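Local coordinates for serine-rich Repeat Adhesion Glycoprotein (Srr1) (Streptococcus agalactiae, PDB 4MBO) that binds fibrinogen as a surface adhesion glycoprotein of this bacterium, probably through the two beta-rich domains of its binding region, at residues Val79-Ile82 with Gln88-Ala91; Thr188-Ile193 with Asp242-Asn247. One frame throughout, in Å; residues are numbered along the deposited sequence.

Contact 1 (Val79-Ile82 with Gln88-Ala91); sequences VQDI and QLLA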
ATOM      1  N   VAL A  79       2.323  10.950 -12.859  1.00 21.51           N
ATOM      2  CA  VAL A  79       1.017  10.423 -13.264  1.00 22.34           C
ATOM      3  C   VAL A  79       1.088  10.353 -14.800  1.00 23.73           C
ATOM      4  O   VAL A  79       2.071  10.747 -15.394  1.00 24.38           O
ATOM      5  CB  VAL A  79      -0.174  11.251 -12.756  1.00 21.19           C
ATOM      6  CG1 VAL A  79      -0.261  11.164 -11.235  1.00 23.07           C
ATOM      7  CG2 VAL A  79      -0.101  12.684 -13.237  1.00 21.05           C
ATOM      8  N   GLN A  80       0.057   9.846 -15.467  1.00 25.59           N
ATOM      9  CA  GLN A  80       0.145   9.775 -16.920  1.00 27.56           C
ATOM     10  C   GLN A  80       0.075  11.134 -17.583  1.00 26.06           C
ATOM     11  O   GLN A  80      -0.573  12.067 -17.080  1.00 25.43           O
ATOM     12  CB  GLN A  80      -0.937   8.848 -17.508  1.00 30.89           C
ATOM     13  CG  GLN A  80      -0.887   7.421 -16.959  1.00 36.22           C
ATOM     14  CD  GLN A  80       0.441   6.714 -17.219  1.00 39.01           C
ATOM     15  OE1 GLN A  80       1.107   6.251 -16.283  1.00 42.20           O
ATOM     16  NE2 GLN A  80       0.857   6.668 -18.478  1.00 39.68           N
ATOM     17  N   ASP A  81       0.790  11.235 -18.687  1.00 26.46           N
ATOM     18  CA  ASP A  81       0.801  12.422 -19.487  1.00 25.95           C
ATOM     19  C   ASP A  81      -0.604  12.671 -20.043  1.00 25.69           C
ATOM     20  O   ASP A  81      -1.420  11.737 -20.213  1.00 25.84           O
ATOM     21  CB  ASP A  81       1.738  12.258 -20.702  1.00 28.83           C
ATOM     22  CG  ASP A  81       3.198  12.012 -20.317  1.00 32.94           C
ATOM     23  OD1 ASP A  81       3.643  12.463 -19.227  1.00 31.80           O
ATOM     24  OD2 ASP A  81       3.908  11.391 -21.156  1.00 34.35           O
ATOM     25  N   ILE A  82      -0.858  13.925 -20.356  1.00 23.58           N
ATOM     26  CA  ILE A  82      -2.072  14.311 -21.050  1.00 23.22           C
ATOM     27  C   ILE A  82      -1.684  14.533 -22.509  1.00 23.42           C
ATOM     28  O   ILE A  82      -0.800  15.333 -22.793  1.00 22.79           O
ATOM     29  CB  ILE A  82      -2.680  15.566 -20.460  1.00 22.33           C
ATOM     30  CG1 ILE A  82      -3.014  15.359 -18.982  1.00 21.32           C
ATOM     31  CG2 ILE A  82      -3.949  15.931 -21.222  1.00 22.97           C
ATOM     32  CD1 ILE A  82      -3.718  16.539 -18.345  1.00 21.62           C
ATOM     33  N   GLN A  88       0.345  13.854 -29.440  1.00 34.99           N
ATOM     34  CA  GLN A  88       1.420  14.709 -28.897  1.00 34.05           C
ATOM     35  C   GLN A  88       1.155  15.125 -27.440  1.00 33.49           C
ATOM     36  O   GLN A  88       0.023  15.177 -26.997  1.00 28.82           O
ATOM     37  CB  GLN A  88       1.638  15.902 -29.799  1.00 34.60           C
ATOM     38  CG  GLN A  88       2.371  15.523 -31.091  1.00 37.75           C
ATOM     39  CD  GLN A  88       2.344  16.637 -32.104  1.00 39.89           C
ATOM     40  OE1 GLN A  88       1.395  16.765 -32.876  1.00 40.63           O
ATOM     41  NE2 GLN A  88       3.408  17.427 -32.138  1.00 41.17           N
ATOM     42  N   LEU A  89       2.225  15.422 -26.703  1.00 32.20           N
ATOM     43  CA  LEU A  89       2.109  15.658 -25.260  1.00 31.57           C
ATOM     44  C   LEU A  89       1.701  17.099 -24.910  1.00 27.78           C
ATOM     45  O   LEU A  89       2.383  18.051 -25.288  1.00 27.72           O
ATOM     46  CB  LEU A  89       3.435  15.258 -24.577  1.00 36.07           C
ATOM     47  CG  LEU A  89       3.320  14.618 -23.199  1.00 36.00           C
ATOM     48  CD1 LEU A  89       4.640  13.973 -22.767  1.00 39.92           C
ATOM     49  CD2 LEU A  89       2.852  15.621 -22.185  1.00 38.63           C
ATOM     50  N   LEU A  90       0.555  17.235 -24.226  1.00 23.48           N
ATOM     51  CA  LEU A  90       0.050  18.544 -23.779  1.00 21.78           C
ATOM     52  C   LEU A  90       0.592  18.927 -22.400  1.00 20.11           C
ATOM     53  O   LEU A  90       0.897  20.077 -22.148  1.00 20.76           O
ATOM     54  CB  LEU A  90      -1.480  18.546 -23.701  1.00 21.46           C
ATOM     55  CG  LEU A  90      -2.233  18.454 -25.024  1.00 22.93           C
ATOM     56  CD1 LEU A  90      -3.712  18.286 -24.699  1.00 23.69           C
ATOM     57  CD2 LEU A  90      -1.983  19.652 -25.915  1.00 25.12           C
ATOM     58  N   ALA A  91       0.682  17.961 -21.512  1.00 19.72           N
ATOM     59  CA  ALA A  91       1.131  18.255 -20.147  1.00 19.75           C
ATOM     60  C   ALA A  91       1.634  17.035 -19.447  1.00 21.62           C
ATOM     61  O   ALA A  91       1.173  15.917 -19.716  1.00 22.11           O
ATOM     62  CB  ALA A  91      -0.034  18.837 -19.351  1.00 19.56           C
TER
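Ile82 pairs with Ala91 where the short edge strand 82-83 joins strand 89-95, and a classic beta bulge marks the join: two residues, Leu90 and Ala91, stand opposite the single Ile82. The two strands run antiparallel in the mixed sheet of the Ig-like domain. Backbone hydrogen bonds set the register. The bond from Ile82 N to Ala91 O is 2.9 Å long and nearly straight (176° at the hydrogen). Ile82 O takes two bonds in its carbonyl plane. Leu90 N comes to 2.7 Å from Ile82 O, and Ala91 N is the longer partner of Ile82 O at 3.3 Å.

Apolar contacts lie beside these bonds. Ile82 CB and Ala91 CB sit 4.4 Å apart on one face of the sheet. From strand 101-106, Tyr104 packs on Ile82 and Trp106 on Ala91. Ile82 CG2 meets Leu90 CD1 at 4.2 Å. Leu90 also packs on Tyr109 and Ala110 of helix 108-111.

At the more open side, the side chains of Asp81 and Leu89 lie nearly perpendicular. Asp81 CB is 3.8 Å from Leu89 CG. With CG turned anti to the carbonyl carbon (chi1 -61°), the Asp81 carboxylate comes beside a methyl, OD2 lying 3.1 Å from Leu89 CD1.

Contact 2 (Thr188-Ile193 with Asp242-Asn247); sequences TYITQI and DSMDQN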
ATOM      1  N   THR A 188       8.456  -4.951  -0.768  1.00 17.51           N
ATOM      2  CA  THR A 188       8.572  -5.105   0.665  1.00 16.82           C
ATOM      3  C   THR A 188       7.392  -5.928   1.153  1.00 15.87           C
ATOM      4  O   THR A 188       6.227  -5.554   0.990  1.00 16.77           O
ATOM      5  CB  THR A 188       8.599  -3.752   1.399  1.00 17.73           C
ATOM      6  OG1 THR A 188       9.677  -2.938   0.895  1.00 20.34           O
ATOM      7  CG2 THR A 188       8.769  -3.951   2.890  1.00 18.16           C
ATOM      8  N   TYR A 189       7.728  -7.042   1.787  1.00 14.77           N
ATOM      9  CA  TYR A 189       6.794  -8.011   2.307  1.00 14.60           C
ATOM     10  C   TYR A 189       6.938  -8.000   3.811  1.00 13.62           C
ATOM     11  O   TYR A 189       7.996  -8.371   4.359  1.00 14.52           O
ATOM     12  CB  TYR A 189       7.145  -9.410   1.715  1.00 14.79           C
ATOM     13  CG  TYR A 189       6.313 -10.549   2.271  1.00 14.37           C
ATOM     14  CD1 TYR A 189       4.971 -10.673   1.959  1.00 15.38           C
ATOM     15  CD2 TYR A 189       6.874 -11.519   3.089  1.00 14.01           C
ATOM     16  CE1 TYR A 189       4.199 -11.721   2.436  1.00 15.64           C
ATOM     17  CE2 TYR A 189       6.114 -12.565   3.566  1.00 14.83           C
ATOM     18  CZ  TYR A 189       4.783 -12.676   3.240  1.00 14.70           C
ATOM     19  OH  TYR A 189       3.993 -13.713   3.733  1.00 15.38           O
ATOM     20  N   ILE A 190       5.872  -7.646   4.480  1.00 13.52           N
ATOM     21  CA  ILE A 190       5.887  -7.518   5.926  1.00 13.27           C
ATOM     22  C   ILE A 190       5.005  -8.556   6.597  1.00 13.29           C
ATOM     23  O   ILE A 190       3.886  -8.838   6.144  1.00 13.90           O
ATOM     24  CB  ILE A 190       5.470  -6.107   6.353  1.00 14.59           C
ATOM     25  CG1 ILE A 190       6.437  -5.099   5.761  1.00 15.53           C
ATOM     26  CG2 ILE A 190       5.472  -6.003   7.884  1.00 14.82           C
ATOM     27  CD1 ILE A 190       6.239  -3.678   6.238  1.00 17.19           C
ATOM     28  N   THR A 191       5.541  -9.149   7.671  1.00 12.74           N
ATOM     29  CA  THR A 191       4.866 -10.136   8.446  1.00 13.11           C
ATOM     30  C   THR A 191       4.640  -9.645   9.862  1.00 13.23           C
ATOM     31  O   THR A 191       5.595  -9.173  10.517  1.00 14.17           O
ATOM     32  CB  THR A 191       5.695 -11.446   8.507  1.00 13.37           C
ATOM     33  OG1 THR A 191       5.867 -11.958   7.166  1.00 14.47           O
ATOM     34  CG2 THR A 191       4.957 -12.498   9.294  1.00 14.80           C
ATOM     35  N   GLN A 192       3.395  -9.734  10.327  1.00 13.26           N
ATOM     36  CA  GLN A 192       3.069  -9.424  11.720  1.00 13.73           C
ATOM     37  C   GLN A 192       2.902 -10.738  12.472  1.00 13.34           C
ATOM     38  O   GLN A 192       2.115 -11.602  12.077  1.00 13.84           O
ATOM     39  CB  GLN A 192       1.805  -8.625  11.850  1.00 14.66           C
ATOM     40  CG  GLN A 192       1.892  -7.255  11.207  1.00 15.17           C
ATOM     41  CD  GLN A 192       0.544  -6.560  11.185  1.00 15.95           C
ATOM     42  OE1 GLN A 192      -0.517  -7.220  11.136  1.00 17.38           O
ATOM     43  NE2 GLN A 192       0.567  -5.230  11.175  1.00 16.96           N
ATOM     44  N   ILE A 193       3.674 -10.886  13.544  1.00 13.85           N
ATOM     45  CA  ILE A 193       3.617 -12.050  14.413  1.00 14.11           C
ATOM     46  C   ILE A 193       2.847 -11.599  15.660  1.00 14.44           C
ATOM     47  O   ILE A 193       3.218 -10.645  16.326  1.00 14.36           O
ATOM     48  CB  ILE A 193       5.029 -12.550  14.763  1.00 16.25           C
ATOM     49  CG1 ILE A 193       5.707 -13.141  13.512  1.00 17.90           C
ATOM     50  CG2 ILE A 193       5.032 -13.559  15.896  1.00 16.64           C
ATOM     51  CD1 ILE A 193       6.536 -12.158  12.767  1.00 19.75           C
ATOM     52  N   ASP A 242      -3.196  -2.241   9.918  1.00 17.28           N
ATOM     53  CA  ASP A 242      -3.564  -3.339   9.055  1.00 16.55           C
ATOM     54  C   ASP A 242      -2.854  -3.221   7.689  1.00 16.46           C
ATOM     55  O   ASP A 242      -2.582  -4.222   7.017  1.00 16.72           O
ATOM     56  CB  ASP A 242      -5.089  -3.370   8.874  1.00 17.34           C
ATOM     57  CG  ASP A 242      -5.865  -3.596  10.189  1.00 18.58           C
ATOM     58  OD1 ASP A 242      -5.354  -4.321  11.090  1.00 20.30           O
ATOM     59  OD2 ASP A 242      -6.973  -3.048  10.314  1.00 19.36           O
ATOM     60  N   SER A 243      -2.565  -1.989   7.241  1.00 16.24           N
ATOM     61  CA  SER A 243      -1.829  -1.827   5.977  1.00 15.91           C
ATOM     62  C   SER A 243      -0.357  -2.144   6.114  1.00 15.04           C
ATOM     63  O   SER A 243       0.299  -2.443   5.126  1.00 15.65           O
ATOM     64  CB  SER A 243      -1.919  -0.393   5.455  1.00 16.65           C
ATOM     65  OG  SER A 243      -1.181   0.456   6.310  1.00 15.90           O
ATOM     66  N   MET A 244       0.160  -2.066   7.342  1.00 15.77           N
ATOM     67  CA  MET A 244       1.554  -2.290   7.630  1.00 15.39           C
ATOM     68  C   MET A 244       2.467  -1.205   7.077  1.00 16.28           C
ATOM     69  O   MET A 244       3.679  -1.333   7.152  1.00 17.13           O
ATOM     70  CB  MET A 244       2.005  -3.684   7.191  1.00 15.63           C
ATOM     71  CG  MET A 244       1.053  -4.769   7.602  1.00 15.67           C
ATOM     72  SD  MET A 244       1.793  -6.404   7.441  1.00 16.33           S
ATOM     73  CE  MET A 244       0.367  -7.421   7.771  1.00 16.24           C
ATOM     74  N   ASP A 245       1.890  -0.123   6.549  1.00 16.07           N
ATOM     75  CA  ASP A 245       2.694   0.997   6.051  1.00 17.13           C
ATOM     76  C   ASP A 245       2.677   2.061   7.119  1.00 19.37           C
ATOM     77  O   ASP A 245       1.787   2.905   7.169  1.00 22.72           O
ATOM     78  CB  ASP A 245       2.142   1.540   4.747  1.00 17.48           C
ATOM     79  CG  ASP A 245       3.155   2.422   4.005  1.00 18.39           C
ATOM     80  OD1 ASP A 245       4.183   2.798   4.632  1.00 20.23           O
ATOM     81  OD2 ASP A 245       2.911   2.774   2.832  1.00 18.27           O
ATOM     82  N   GLN A 246       3.655   1.998   8.011  1.00 20.50           N
ATOM     83  CA  GLN A 246       3.682   2.948   9.115  1.00 21.29           C
ATOM     84  C   GLN A 246       5.136   3.307   9.450  1.00 21.18           C
ATOM     85  O   GLN A 246       6.067   2.786   8.865  1.00 20.97           O
ATOM     86  CB  GLN A 246       2.925   2.367  10.321  1.00 21.61           C
ATOM     87  CG  GLN A 246       3.428   0.984  10.745  1.00 20.09           C
ATOM     88  CD  GLN A 246       2.598   0.335  11.870  1.00 19.16           C
ATOM     89  OE1 GLN A 246       1.995  -0.713  11.693  1.00 20.60           O
ATOM     90  NE2 GLN A 246       2.559   0.986  13.015  1.00 19.21           N
ATOM     91  N   ASN A 247       5.295   4.239  10.373  1.00 23.07           N
ATOM     92  CA  ASN A 247       6.614   4.704  10.745  1.00 24.03           C
ATOM     93  C   ASN A 247       7.245   3.698  11.700  1.00 23.98           C
ATOM     94  O   ASN A 247       6.905   3.664  12.884  1.00 25.55           O
ATOM     95  CB  ASN A 247       6.516   6.070  11.406  1.00 27.07           C
ATOM     96  CG  ASN A 247       7.865   6.593  11.820  1.00 28.22           C
ATOM     97  OD1 ASN A 247       8.889   6.080  11.397  1.00 29.23           O
ATOM     98  ND2 ASN A 247       7.868   7.636  12.611  1.00 34.18           N
TER
HETATM   99  O   HOH W   1       2.839  -3.324  11.057  1.00 18.60           O
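A loop laid over a sheet strand forms this buried contact of the C-terminal adhesin domain: Met244 of the loop after strand 229-235 reaches Ile190 and Gln192 of strand 186-202. Within the loop, Ser243 OG accepts from Asp245 N in an ST turn. Met244 has CG anti to its carbonyl carbon (chi1 -46°), and the chain is extended from there to its methyl. Its sulfur SD lies 3.5 Å from the backbone Ile190 O and 3.7 Å from the methyl Ile190 CG2. The Ile190 side chain runs counter to Met244, carrying CD1 to within 3.6 Å of Met244 O.

Gln192 reaches out from the strand to meet Met244, whose CG-SD-CE end lies over the flat face of the Gln192 amide. Gln192 OE1 is 3.5 Å from Met244 CE, and Gln192 NE2 is 3.6 Å from Met244 CG. One water accepts from Gln192 NE2 at 3.0 Å and donates to Gln246 OE1 at 2.8 Å.

No direct hydrogen bond joins 188-193 to 242-247; their direct contact is van der Waals in kind. Arg174 NH2 donates a hydrogen bond to Gln192 OE1, and the nearby loop residue Thr241 accepts one from Gln192 NE2 through its O. These two probably set the amide's rotation against the methionine, and the water adds a further bond.

How the contacts relate
Contact 1 and contact 2 belong to different domains and come in series along the chain. Residues 79-82 and 88-91 are close in sequence and meet at the edge of the mixed sheet in the Ig-like domain. Residues 188-193 and 242-247 are 49 residues apart at their closest ends. They join a strand to a loop in the C-terminal adhesin domain. The centres of contact 1 and contact 2 are 34 Å apart. The nearest atoms of contact 1 and contact 2 are about 17 Å apart, and no strand or sheet is shared. Contact 1 is peripheral and stays within the Ig-like domain. Contact 2 is nearer the chain centre, and its loop also hydrogen-bonds to Gln128 and Thr134, near the junction of the domains.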